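Local atomic coordinates of arginyl-trna synthetase (Thermus thermophilus, PDB entry 1IQ0), a protein that probably catalyses the ATP-dependent attachment of L-arginine to tRNA(Arg), as a monomeric class I aminoacyl-tRNA synthetase. Residues A[111-116]-A[148-153]; A[222-227]-A[324-329]; A[237-242]-A[333-338]; A[244-249]-A[317-322]. All blocks are in the same frame, centred on the assembly; numbering follows the deposited sequence.

Interaction 1: residues A[111-116]-A[148-153]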
loop_
_atom_site.group_PDB
_atom_site.type_symbol
_atom_site.label_atom_id
_atom_site.label_comp_id
_atom_site.label_asym_id
_atom_site.label_seq_id
_atom_site.Cartn_x
_atom_site.Cartn_y
_atom_site.Cartn_z
ATOM N N SER A 111 11.508 5.847 -3.952
ATOM C CA SER A 111 12.967 5.753 -3.865
ATOM C C SER A 111 13.643 5.311 -5.154
ATOM O O SER A 111 14.374 4.326 -5.161
ATOM C CB SER A 111 13.357 4.760 -2.765
ATOM O OG SER A 111 12.827 5.145 -1.514
ATOM N N VAL A 112 13.419 6.033 -6.239
ATOM C CA VAL A 112 14.028 5.656 -7.509
ATOM C C VAL A 112 15.295 6.459 -7.746
ATOM O O VAL A 112 15.476 7.529 -7.160
ATOM C CB VAL A 112 13.065 5.918 -8.693
ATOM C CG1 VAL A 112 11.764 5.146 -8.488
ATOM C CG2 VAL A 112 12.776 7.404 -8.807
ATOM N N ASN A 113 16.181 5.938 -8.591
ATOM C CA ASN A 113 17.396 6.661 -8.905
ATOM C C ASN A 113 16.970 8.008 -9.476
ATOM O O ASN A 113 16.139 8.072 -10.382
ATOM C CB ASN A 113 18.238 5.885 -9.920
ATOM C CG ASN A 113 18.971 4.719 -9.285
ATOM O OD1 ASN A 113 19.539 4.852 -8.207
ATOM N ND2 ASN A 113 18.970 3.576 -9.957
ATOM N N PRO A 114 17.511 9.107 -8.929
ATOM C CA PRO A 114 17.147 10.440 -9.423
ATOM C C PRO A 114 17.974 10.823 -10.648
ATOM O O PRO A 114 18.680 11.824 -10.631
ATOM C CB PRO A 114 17.430 11.335 -8.223
ATOM C CG PRO A 114 18.649 10.672 -7.608
ATOM C CD PRO A 114 18.316 9.190 -7.694
ATOM N N ASN A 115 17.861 10.041 -11.717
ATOM C CA ASN A 115 18.658 10.287 -12.912
ATOM C C ASN A 115 17.883 10.347 -14.231
ATOM O O ASN A 115 18.473 10.586 -15.280
ATOM C CB ASN A 115 19.741 9.209 -13.003
ATOM C CG ASN A 115 19.168 7.845 -13.321
ATOM O OD1 ASN A 115 18.099 7.479 -12.822
ATOM N ND2 ASN A 115 19.876 7.079 -14.153
ATOM N N LYS A 116 16.571 10.130 -14.178
ATOM C CA LYS A 116 15.717 10.165 -15.373
ATOM C C LYS A 116 14.249 9.974 -14.978
ATOM O O LYS A 116 13.950 9.708 -13.815
ATOM C CB LYS A 116 16.145 9.080 -16.374
ATOM C CG LYS A 116 15.992 7.637 -15.888
ATOM C CD LYS A 116 16.708 6.689 -16.849
ATOM C CE LYS A 116 16.101 5.290 -16.863
ATOM N NZ LYS A 116 16.151 4.610 -15.554
ATOM N N TYR A 148 13.663 7.535 -0.160
ATOM C CA TYR A 148 15.128 7.521 -0.142
ATOM C C TYR A 148 15.699 8.010 -1.464
ATOM O O TYR A 148 15.368 7.479 -2.516
ATOM C CB TYR A 148 15.636 6.102 0.147
ATOM C CG TYR A 148 17.114 5.896 -0.123
ATOM C CD1 TYR A 148 18.082 6.560 0.635
ATOM C CD2 TYR A 148 17.542 5.055 -1.153
ATOM C CE1 TYR A 148 19.444 6.394 0.375
ATOM C CE2 TYR A 148 18.899 4.878 -1.424
ATOM C CZ TYR A 148 19.846 5.553 -0.653
ATOM O OH TYR A 148 21.185 5.371 -0.898
ATOM N N ILE A 149 16.567 9.017 -1.398
ATOM C CA ILE A 149 17.164 9.600 -2.596
ATOM C C ILE A 149 18.654 9.243 -2.699
ATOM O O ILE A 149 19.477 9.753 -1.942
ATOM C CB ILE A 149 17.007 11.151 -2.583
ATOM C CG1 ILE A 149 15.573 11.541 -2.192
ATOM C CG2 ILE A 149 17.344 11.726 -3.958
ATOM C CD1 ILE A 149 14.478 11.043 -3.155
ATOM N N ASP A 150 18.991 8.358 -3.632
ATOM C CA ASP A 150 20.379 7.936 -3.828
ATOM C C ASP A 150 21.077 8.973 -4.717
ATOM O O ASP A 150 21.298 8.750 -5.904
ATOM C CB ASP A 150 20.416 6.550 -4.493
ATOM C CG ASP A 150 21.828 5.949 -4.530
ATOM O OD1 ASP A 150 22.782 6.650 -4.162
ATOM O OD2 ASP A 150 21.987 4.776 -4.934
ATOM N N ASP A 151 21.423 10.113 -4.136
ATOM C CA ASP A 151 22.053 11.178 -4.903
ATOM C C ASP A 151 23.542 11.003 -5.187
ATOM O O ASP A 151 24.135 11.859 -5.828
ATOM C CB ASP A 151 21.833 12.525 -4.211
ATOM C CG ASP A 151 22.486 12.590 -2.852
ATOM O OD1 ASP A 151 22.997 13.671 -2.494
ATOM O OD2 ASP A 151 22.477 11.562 -2.141
ATOM N N THR A 152 24.144 9.909 -4.717
ATOM C CA THR A 152 25.563 9.667 -4.959
ATOM C C THR A 152 25.747 8.410 -5.798
ATOM O O THR A 152 26.854 7.882 -5.909
ATOM C CB THR A 152 26.354 9.462 -3.638
ATOM O OG1 THR A 152 25.931 8.246 -3.009
ATOM C CG2 THR A 152 26.122 10.617 -2.688
ATOM N N GLY A 153 24.663 7.933 -6.397
ATOM C CA GLY A 153 24.748 6.706 -7.175
ATOM C C GLY A 153 25.349 6.841 -8.558
ATOM O O GLY A 153 25.305 7.904 -9.169
HETATM O O HOH W 1 16.786 6.735 -4.786
HETATM O O HOH W 2 21.742 7.319 -8.447
HETATM O O HOH W 3 20.040 2.921 -5.505
#
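The Y148 ring meets S111 at its edge, where S111 CB lies near the ring plane, while one ring face is covered from within its own segment by D150 N, above the rim rather than the centre. The amide of N113 and the carboxylate of D150 form the second flat pair: the two side chains run side by side in the same direction, their planes turned 51° apart, with N113 OD1 and D150 OD2 4.1 Å apart. One direct hydrogen bond joins the segments, from Y148 N to S111 OG (2.9 Å). S111 makes this possible by setting OG anti to its own carbonyl carbon (chi1 -58°); weak bonds also link that hydroxyl to E108 and H109.

Below this bond the two backbones, running 19° apart, are spaced by water. One molecule donates to Y148 O and, weakly, to V112 O, and accepts from D150 N at 3.0 Å. Two further waters give N113 OD1 weak bonds; one also donates to D150 O, the other to D150 OD2 at 2.7 Å. The apolar contact is P114 CG to I149 CG2 at 4.0 Å; P114 CD packs on the D150 carbonyl, 3.5 Å from D150 O. At the far end of the Y148 ring, the hydroxyl bonds to E240.

V112 to K116 belong to the predicted HIGH region, which in class I synthetases contributes to the ATP site. The start of this signature is thus held to the end of strand 141-149 and the turn after it by one direct hydrogen bond, proline packing and three bridging waters, which donate to acceptors of both segments.

Interaction 2: residues A[222-227]-A[324-329]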
loop_
_atom_site.group_PDB
_atom_site.type_symbol
_atom_site.label_atom_id
_atom_site.label_comp_id
_atom_site.label_asym_id
_atom_site.label_seq_id
_atom_site.Cartn_x
_atom_site.Cartn_y
_atom_site.Cartn_z
ATOM N N ALA A 222 11.419 17.236 -10.883
ATOM C CA ALA A 222 10.593 16.845 -12.026
ATOM C C ALA A 222 9.999 15.449 -11.813
ATOM O O ALA A 222 8.870 15.179 -12.220
ATOM C CB ALA A 222 11.420 16.880 -13.323
ATOM N N GLN A 223 10.755 14.559 -11.176
ATOM C CA GLN A 223 10.236 13.221 -10.909
ATOM C C GLN A 223 9.089 13.365 -9.921
ATOM O O GLN A 223 8.103 12.632 -9.983
ATOM C CB GLN A 223 11.293 12.329 -10.260
ATOM C CG GLN A 223 12.490 11.986 -11.107
ATOM C CD GLN A 223 13.456 11.124 -10.330
ATOM O OE1 GLN A 223 13.812 11.458 -9.205
ATOM N NE2 GLN A 223 13.878 10.007 -10.915
ATOM N N MET A 224 9.235 14.316 -9.004
ATOM C CA MET A 224 8.230 14.546 -7.975
ATOM C C MET A 224 6.897 15.012 -8.549
ATOM O O MET A 224 5.857 14.820 -7.923
ATOM C CB MET A 224 8.746 15.556 -6.945
ATOM C CG MET A 224 7.927 15.596 -5.662
ATOM S SD MET A 224 8.855 16.329 -4.285
ATOM C CE MET A 224 10.270 15.238 -4.236
ATOM N N ALA A 225 6.922 15.622 -9.732
ATOM C CA ALA A 225 5.680 16.072 -10.357
ATOM C C ALA A 225 4.865 14.828 -10.724
ATOM O O ALA A 225 3.635 14.826 -10.638
ATOM C CB ALA A 225 5.979 16.902 -11.601
ATOM N N THR A 226 5.566 13.770 -11.122
ATOM C CA THR A 226 4.929 12.509 -11.484
ATOM C C THR A 226 4.366 11.831 -10.223
ATOM O O THR A 226 3.249 11.305 -10.231
ATOM C CB THR A 226 5.940 11.562 -12.162
ATOM O OG1 THR A 226 6.559 12.239 -13.261
ATOM C CG2 THR A 226 5.247 10.304 -12.673
ATOM N N MET A 227 5.145 11.850 -9.145
ATOM C CA MET A 227 4.721 11.254 -7.879
ATOM C C MET A 227 3.435 11.937 -7.423
ATOM O O MET A 227 2.492 11.284 -6.981
ATOM C CB MET A 227 5.801 11.449 -6.814
ATOM C CG MET A 227 7.096 10.691 -7.080
ATOM S SD MET A 227 8.432 11.211 -5.966
ATOM C CE MET A 227 9.900 10.828 -6.996
ATOM N N TYR A 324 11.562 20.983 2.816
ATOM C CA TYR A 324 12.034 20.750 1.459
ATOM C C TYR A 324 11.274 21.664 0.516
ATOM O O TYR A 324 10.051 21.570 0.403
ATOM C CB TYR A 324 11.808 19.298 1.043
ATOM C CG TYR A 324 12.259 19.001 -0.372
ATOM C CD1 TYR A 324 13.602 19.117 -0.737
ATOM C CD2 TYR A 324 11.341 18.605 -1.350
ATOM C CE1 TYR A 324 14.022 18.844 -2.035
ATOM C CE2 TYR A 324 11.746 18.332 -2.649
ATOM C CZ TYR A 324 13.089 18.452 -2.986
ATOM O OH TYR A 324 13.499 18.171 -4.272
ATOM N N GLU A 325 12.005 22.548 -0.157
ATOM C CA GLU A 325 11.402 23.480 -1.090
ATOM C C GLU A 325 10.906 22.726 -2.324
ATOM O O GLU A 325 11.691 22.124 -3.054
ATOM C CB GLU A 325 12.418 24.550 -1.499
ATOM C CG GLU A 325 11.846 25.616 -2.421
ATOM C CD GLU A 325 12.859 26.685 -2.791
ATOM O OE1 GLU A 325 13.896 26.348 -3.400
ATOM O OE2 GLU A 325 12.615 27.869 -2.474
ATOM N N ASN A 326 9.596 22.756 -2.539
ATOM C CA ASN A 326 8.985 22.081 -3.678
ATOM C C ASN A 326 7.559 22.603 -3.816
ATOM O O ASN A 326 6.964 23.056 -2.842
ATOM C CB ASN A 326 8.960 20.573 -3.451
ATOM C CG ASN A 326 7.845 20.143 -2.521
ATOM O OD1 ASN A 326 6.792 19.705 -2.969
ATOM N ND2 ASN A 326 8.070 20.279 -1.219
ATOM N N PRO A 327 6.993 22.541 -5.026
ATOM C CA PRO A 327 5.629 23.037 -5.222
ATOM C C PRO A 327 4.505 22.030 -5.019
ATOM O O PRO A 327 3.340 22.364 -5.232
ATOM C CB PRO A 327 5.666 23.549 -6.655
ATOM C CG PRO A 327 6.527 22.512 -7.323
ATOM C CD PRO A 327 7.665 22.327 -6.322
ATOM N N TYR A 328 4.831 20.816 -4.588
ATOM C CA TYR A 328 3.793 19.801 -4.433
ATOM C C TYR A 328 3.385 19.457 -3.006
ATOM O O TYR A 328 2.197 19.285 -2.720
ATOM C CB TYR A 328 4.213 18.520 -5.157
ATOM C CG TYR A 328 4.852 18.777 -6.503
ATOM C CD1 TYR A 328 6.239 18.815 -6.640
ATOM C CD2 TYR A 328 4.070 19.033 -7.633
ATOM C CE1 TYR A 328 6.834 19.101 -7.868
ATOM C CE2 TYR A 328 4.658 19.323 -8.867
ATOM C CZ TYR A 328 6.036 19.356 -8.974
ATOM O OH TYR A 328 6.625 19.653 -10.183
ATOM N N TYR A 329 4.360 19.351 -2.110
ATOM C CA TYR A 329 4.057 19.000 -0.729
ATOM C C TYR A 329 4.548 20.038 0.266
ATOM O O TYR A 329 5.736 20.109 0.566
ATOM C CB TYR A 329 4.677 17.651 -0.391
ATOM C CG TYR A 329 4.384 16.585 -1.413
ATOM C CD1 TYR A 329 5.262 16.350 -2.471
ATOM C CD2 TYR A 329 3.229 15.801 -1.319
ATOM C CE1 TYR A 329 5.004 15.348 -3.411
ATOM C CE2 TYR A 329 2.961 14.803 -2.251
ATOM C CZ TYR A 329 3.857 14.579 -3.292
ATOM O OH TYR A 329 3.619 13.568 -4.186
#
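M224 lies among three tyrosine rings: its CG sits in the plane of the Y329 ring at the edge, 3.7 Å from Y329 CE1, and lies almost as close to Y328 CD1. With CG anti to the backbone N (chi1 -165°) the chain runs out among the rings, then bends at chi3 (-58°), bringing CE within 3.8 Å of Y324 CE2. The sulfur makes two Met-aromatic contacts, SD lying 5.2 Å from the ring centroids of Y324 and Y329, at the edge of each.

Y328 packs differently, flat against the helix backbone. A225 CA stands over one face in a CH-pi contact, 4.0 Å from the ring centroid and 28° off the normal, and P327 CG lies over the rim of the opposite face. A225 CB touches the phenol end, 3.2 Å from Y328 OH.

The loop carrying these rings is braced by N326. Its OD1 accepts from Y328 N, an Asx turn, and from Y329 N in the carbonyl plane on a lone pair, while ND2 donates to Y324 O and Y329 O. Hydroxyls of Y324 and Y329 bond to N217 and A232. The helix-loop interface itself therefore rests on dispersion, sulfur-aromatic and CH-pi contacts, while polar bonds fix the shape of the loop.

Interaction 3: residues A[237-242]-A[333-338]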
loop_
_atom_site.group_PDB
_atom_site.type_symbol
_atom_site.label_atom_id
_atom_site.label_comp_id
_atom_site.label_asym_id
_atom_site.label_seq_id
_atom_site.Cartn_x
_atom_site.Cartn_y
_atom_site.Cartn_z
ATOM N N LEU A 237 12.256 12.911 3.169
ATOM C CA LEU A 237 13.177 12.632 2.084
ATOM C C LEU A 237 14.492 12.404 2.813
ATOM O O LEU A 237 14.830 13.162 3.709
ATOM C CB LEU A 237 13.322 13.847 1.170
ATOM C CG LEU A 237 12.748 13.835 -0.249
ATOM C CD1 LEU A 237 11.327 13.334 -0.274
ATOM C CD2 LEU A 237 12.847 15.248 -0.809
ATOM N N VAL A 238 15.205 11.342 2.467
ATOM C CA VAL A 238 16.503 11.091 3.064
ATOM C C VAL A 238 17.491 10.897 1.924
ATOM O O VAL A 238 17.321 10.010 1.084
ATOM C CB VAL A 238 16.510 9.841 3.972
ATOM C CG1 VAL A 238 17.936 9.505 4.357
ATOM C CG2 VAL A 238 15.705 10.116 5.241
ATOM N N TRP A 239 18.517 11.741 1.901
ATOM C CA TRP A 239 19.545 11.702 0.869
ATOM C C TRP A 239 20.774 10.890 1.286
ATOM O O TRP A 239 21.265 11.002 2.411
ATOM C CB TRP A 239 19.973 13.141 0.503
ATOM C CG TRP A 239 18.846 13.999 -0.047
ATOM C CD1 TRP A 239 17.681 14.327 0.588
ATOM C CD2 TRP A 239 18.765 14.594 -1.353
ATOM N NE1 TRP A 239 16.884 15.081 -0.235
ATOM C CE2 TRP A 239 17.521 15.259 -1.433
ATOM C CE3 TRP A 239 19.623 14.625 -2.462
ATOM C CZ2 TRP A 239 17.107 15.952 -2.584
ATOM C CZ3 TRP A 239 19.213 15.315 -3.609
ATOM C CH2 TRP A 239 17.965 15.967 -3.658
ATOM N N GLU A 240 21.273 10.072 0.363
ATOM C CA GLU A 240 22.453 9.264 0.620
ATOM C C GLU A 240 23.623 10.128 1.115
ATOM O O GLU A 240 24.324 9.747 2.058
ATOM C CB GLU A 240 22.852 8.510 -0.656
ATOM C CG GLU A 240 24.115 7.657 -0.524
ATOM C CD GLU A 240 23.997 6.586 0.551
ATOM O OE1 GLU A 240 22.898 6.023 0.730
ATOM O OE2 GLU A 240 25.007 6.291 1.208
ATOM N N SER A 241 23.847 11.284 0.489
ATOM C CA SER A 241 24.946 12.155 0.922
ATOM C C SER A 241 24.782 12.611 2.374
ATOM O O SER A 241 25.775 12.823 3.073
ATOM C CB SER A 241 25.097 13.372 -0.006
ATOM O OG SER A 241 23.909 14.129 -0.094
ATOM N N ASP A 242 23.543 12.773 2.832
ATOM C CA ASP A 242 23.313 13.157 4.231
ATOM C C ASP A 242 23.554 11.938 5.126
ATOM O O ASP A 242 24.013 12.072 6.259
ATOM C CB ASP A 242 21.888 13.679 4.429
ATOM C CG ASP A 242 21.682 15.044 3.796
ATOM O OD1 ASP A 242 20.594 15.291 3.227
ATOM O OD2 ASP A 242 22.610 15.870 3.874
ATOM N N ARG A 333 9.562 17.186 4.498
ATOM C CA ARG A 333 10.843 17.534 5.115
ATOM C C ARG A 333 11.961 16.662 4.535
ATOM O O ARG A 333 11.763 15.479 4.247
ATOM C CB ARG A 333 10.786 17.363 6.641
ATOM C CG ARG A 333 10.041 18.470 7.403
ATOM C CD ARG A 333 9.921 18.145 8.906
ATOM N NE ARG A 333 11.167 18.285 9.670
ATOM C CZ ARG A 333 11.713 17.325 10.429
ATOM N NH1 ARG A 333 11.145 16.124 10.537
ATOM N NH2 ARG A 333 12.824 17.573 11.119
ATOM N N THR A 334 13.141 17.249 4.376
ATOM C CA THR A 334 14.273 16.533 3.807
ATOM C C THR A 334 15.480 16.532 4.731
ATOM O O THR A 334 15.656 17.443 5.539
ATOM C CB THR A 334 14.725 17.190 2.475
ATOM O OG1 THR A 334 15.830 16.462 1.920
ATOM C CG2 THR A 334 15.180 18.632 2.718
ATOM N N SER A 335 16.306 15.497 4.623
ATOM C CA SER A 335 17.537 15.469 5.399
ATOM C C SER A 335 18.368 16.558 4.718
ATOM O O SER A 335 18.161 16.853 3.535
ATOM C CB SER A 335 18.244 14.121 5.259
ATOM O OG SER A 335 18.506 13.829 3.897
ATOM N N ALA A 336 19.294 17.153 5.458
ATOM C CA ALA A 336 20.142 18.207 4.916
ATOM C C ALA A 336 21.358 18.440 5.813
ATOM O O ALA A 336 21.425 17.939 6.932
ATOM C CB ALA A 336 19.329 19.502 4.777
ATOM N N PRO A 337 22.342 19.209 5.330
ATOM C CA PRO A 337 23.528 19.467 6.153
ATOM C C PRO A 337 23.125 20.134 7.463
ATOM O O PRO A 337 23.652 19.823 8.531
ATOM C CB PRO A 337 24.358 20.401 5.275
ATOM C CG PRO A 337 23.980 19.986 3.879
ATOM C CD PRO A 337 22.480 19.820 3.997
ATOM N N GLU A 338 22.166 21.047 7.369
ATOM C CA GLU A 338 21.695 21.790 8.530
ATOM C C GLU A 338 20.219 21.526 8.780
ATOM O O GLU A 338 19.433 21.408 7.842
ATOM C CB GLU A 338 21.911 23.289 8.302
ATOM C CG GLU A 338 22.681 23.995 9.404
ATOM C CD GLU A 338 24.122 23.536 9.496
ATOM O OE1 GLU A 338 24.842 23.632 8.479
ATOM O OE2 GLU A 338 24.538 23.083 10.584
#
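Backbone bonds set the register: L237 N donates to R333 O at 2.8 Å and S335 N donates to L237 O at 2.9 Å. This is the alternating pattern of a parallel bridge between L237 and T334, and the strand directions differ by 16°. A CA-H...O contact from T334 to L237 O, 3.4 Å from carbon to oxygen, lies beside them.

Side-chain hydrogen bonds then extend the pairing beyond the L237-T334 bridge. S335 places OG between its backbone N and carbonyl carbon (chi1 57°), where the hydroxyl accepts from W239 N in a nearly straight bond (172°) and donates to D242 OD1 at 2.6 Å, meeting that oxygen on its anti side. One hydroxyl thus links the last strand residue to the first turn of helix 240-245. T334 OG1 donates to S335 O and accepts a weak bond from W239 NE1, the T334 side chain lying obliquely across that of W239.

Charge enters through D242, which forms salt bridges with R213 by OD1 and with R245 by OD2. R213 also makes a cation-pi contact with W239, so indole and carboxylate share one guanidinium partner. The apolar contact is T334 CB to L237 CB at 3.9 Å.

Strand 236-239 lies between 141-149 and 333-335, all parallel, in the mixed sheet of the catalytic domain, consistent with the Rossmann-type nucleotide-binding fold of class I synthetases.

Interaction 4: residues A[244-249]-A[317-322]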
loop_
_atom_site.group_PDB
_atom_site.type_symbol
_atom_site.label_atom_id
_atom_site.label_comp_id
_atom_site.label_asym_id
_atom_site.label_seq_id
_atom_site.Cartn_x
_atom_site.Cartn_y
_atom_site.Cartn_z
ATOM N N VAL A 244 25.771 9.733 4.611
ATOM C CA VAL A 244 27.226 9.645 4.717
ATOM C C VAL A 244 27.740 10.651 5.756
ATOM O O VAL A 244 28.542 10.300 6.624
ATOM C CB VAL A 244 27.906 9.915 3.338
ATOM C CG1 VAL A 244 29.435 10.075 3.507
ATOM C CG2 VAL A 244 27.610 8.755 2.380
ATOM N N ARG A 245 27.267 11.892 5.676
ATOM C CA ARG A 245 27.683 12.928 6.618
ATOM C C ARG A 245 27.309 12.559 8.053
ATOM O O ARG A 245 28.049 12.858 8.993
ATOM C CB ARG A 245 27.042 14.282 6.264
ATOM C CG ARG A 245 27.638 15.474 7.037
ATOM C CD ARG A 245 26.988 16.820 6.689
ATOM N NE ARG A 245 26.702 16.939 5.259
ATOM C CZ ARG A 245 25.570 16.527 4.683
ATOM N NH1 ARG A 245 24.607 15.975 5.422
ATOM N NH2 ARG A 245 25.404 16.648 3.369
ATOM N N ALA A 246 26.159 11.911 8.215
ATOM C CA ALA A 246 25.671 11.497 9.530
ATOM C C ALA A 246 26.513 10.369 10.108
ATOM O O ALA A 246 26.365 10.017 11.273
ATOM C CB ALA A 246 24.215 11.052 9.428
ATOM N N GLY A 247 27.397 9.804 9.290
ATOM C CA GLY A 247 28.249 8.712 9.740
ATOM C C GLY A 247 27.497 7.472 10.210
ATOM O O GLY A 247 27.997 6.740 11.064
ATOM N N LEU A 248 26.310 7.212 9.655
ATOM C CA LEU A 248 25.531 6.050 10.078
ATOM C C LEU A 248 26.271 4.737 9.841
ATOM O O LEU A 248 26.194 3.819 10.657
ATOM C CB LEU A 248 24.168 6.011 9.365
ATOM C CG LEU A 248 23.201 7.177 9.613
ATOM C CD1 LEU A 248 21.849 6.903 8.935
ATOM C CD2 LEU A 248 23.009 7.360 11.107
ATOM N N LEU A 249 26.997 4.651 8.731
ATOM C CA LEU A 249 27.738 3.440 8.405
ATOM C C LEU A 249 28.732 3.045 9.493
ATOM O O LEU A 249 28.660 1.943 10.037
ATOM C CB LEU A 249 28.480 3.617 7.082
ATOM C CG LEU A 249 29.317 2.424 6.612
ATOM C CD1 LEU A 249 28.484 1.130 6.608
ATOM C CD2 LEU A 249 29.829 2.734 5.226
ATOM N N GLU A 317 21.654 7.665 15.414
ATOM C CA GLU A 317 21.270 9.050 15.139
ATOM C C GLU A 317 22.321 9.745 14.271
ATOM O O GLU A 317 23.414 9.215 14.062
ATOM C CB GLU A 317 21.097 9.821 16.452
ATOM C CG GLU A 317 19.934 9.328 17.308
ATOM C CD GLU A 317 19.827 10.051 18.640
ATOM O OE1 GLU A 317 19.732 11.294 18.650
ATOM O OE2 GLU A 317 19.831 9.370 19.682
ATOM N N GLY A 318 21.990 10.933 13.771
ATOM C CA GLY A 318 22.930 11.670 12.946
ATOM C C GLY A 318 22.288 12.510 11.856
ATOM O O GLY A 318 22.821 13.555 11.471
ATOM N N LEU A 319 21.142 12.057 11.355
ATOM C CA LEU A 319 20.418 12.762 10.300
ATOM C C LEU A 319 19.703 14.011 10.835
ATOM O O LEU A 319 19.114 13.989 11.924
ATOM C CB LEU A 319 19.410 11.799 9.654
ATOM C CG LEU A 319 19.629 11.240 8.236
ATOM C CD1 LEU A 319 21.079 11.332 7.812
ATOM C CD2 LEU A 319 19.132 9.792 8.180
ATOM N N ARG A 320 19.767 15.094 10.062
ATOM C CA ARG A 320 19.140 16.368 10.406
ATOM C C ARG A 320 18.165 16.751 9.303
ATOM O O ARG A 320 18.433 16.509 8.123
ATOM C CB ARG A 320 20.198 17.463 10.557
ATOM C CG ARG A 320 21.081 17.285 11.767
ATOM C CD ARG A 320 22.192 18.322 11.829
ATOM N NE ARG A 320 22.971 18.165 13.050
ATOM C CZ ARG A 320 22.527 18.479 14.265
ATOM N NH1 ARG A 320 21.307 18.982 14.422
ATOM N NH2 ARG A 320 23.293 18.267 15.328
ATOM N N PHE A 321 17.053 17.372 9.686
ATOM C CA PHE A 321 16.015 17.744 8.734
ATOM C C PHE A 321 15.580 19.211 8.721
ATOM O O PHE A 321 15.749 19.935 9.700
ATOM C CB PHE A 321 14.777 16.876 8.975
ATOM C CG PHE A 321 15.008 15.422 8.731
ATOM C CD1 PHE A 321 15.710 14.657 9.646
ATOM C CD2 PHE A 321 14.576 14.831 7.548
ATOM C CE1 PHE A 321 15.987 13.323 9.387
ATOM C CE2 PHE A 321 14.850 13.496 7.278
ATOM C CZ PHE A 321 15.554 12.741 8.193
ATOM N N ARG A 322 14.998 19.619 7.595
ATOM C CA ARG A 322 14.496 20.975 7.391
ATOM C C ARG A 322 13.417 20.891 6.308
ATOM O O ARG A 322 13.234 19.839 5.691
ATOM C CB ARG A 322 15.630 21.905 6.931
ATOM C CG ARG A 322 16.205 21.540 5.574
ATOM C CD ARG A 322 17.456 22.352 5.223
ATOM N NE ARG A 322 17.172 23.771 5.044
ATOM C CZ ARG A 322 17.414 24.706 5.956
ATOM N NH1 ARG A 322 17.952 24.376 7.124
ATOM N NH2 ARG A 322 17.111 25.973 5.704
#
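A246 and L319 meet where a Schellman motif, with G247 at positive phi, ends helix 240-245 and turns the chain into helix 248-256 against the loop that leads into strand 320-323. The L319 side chain shows how the two segments fit. Its CB is still 4.9 Å from A246 CB, and CG hardly closer; the branches do the touching. CD1 points back at the helix end and lies 3.5 Å from A246 CB. CD2 takes the other direction and reaches L248 CD1 at 4.0 Å. Between them the two leucines cross at about a right angle, so that methyl meets methyl instead of the chains running alongside.

L248 joins by setting CG anti to its carbonyl carbon (chi1 -62°), which places CD1 beside L319 CD2 and CD2 within 3.5 Å of E317 O. A246 CB packs on backbone as well, 3.4 Å from G318 C. G318 has no side chain to stand between them, and its phi of 147° is one that suits glycine.

W311 of helix 301-312 touches both leucines, and V238 of strand 236-239 touches L319, so these surround a contact that joins the helix turn to the loop before strand 320-323. The carbonyl oxygens of A246 and E317, one from each segment, stand 4.1 Å apart, and K251 NZ is hydrogen-bonded to both.

In the fold
Interactions 1, 3 and 4 all reach the same mixed sheet, whereas interaction 2 packs helix 213-229 against the loop between strands 320-323 and 333-335. Interactions 3 and 4 are buried and share helix 240-245, their centres about 8 Å apart; interaction 3 relies on backbone pairing, hydroxyl bonds and charge, interaction 4 on methyl contacts. Interactions 1 and 2 are partly buried, yet one is bridged by water and the other aromatic, with one methionine sulfur at the ring edges. Q223 of helix 213-229 bonds to N113 O and K116 O, tying interaction 2 to the predicted HIGH region of interaction 1, while Y148 to E240 and D151 to S241 tie interaction 1 to interaction 3.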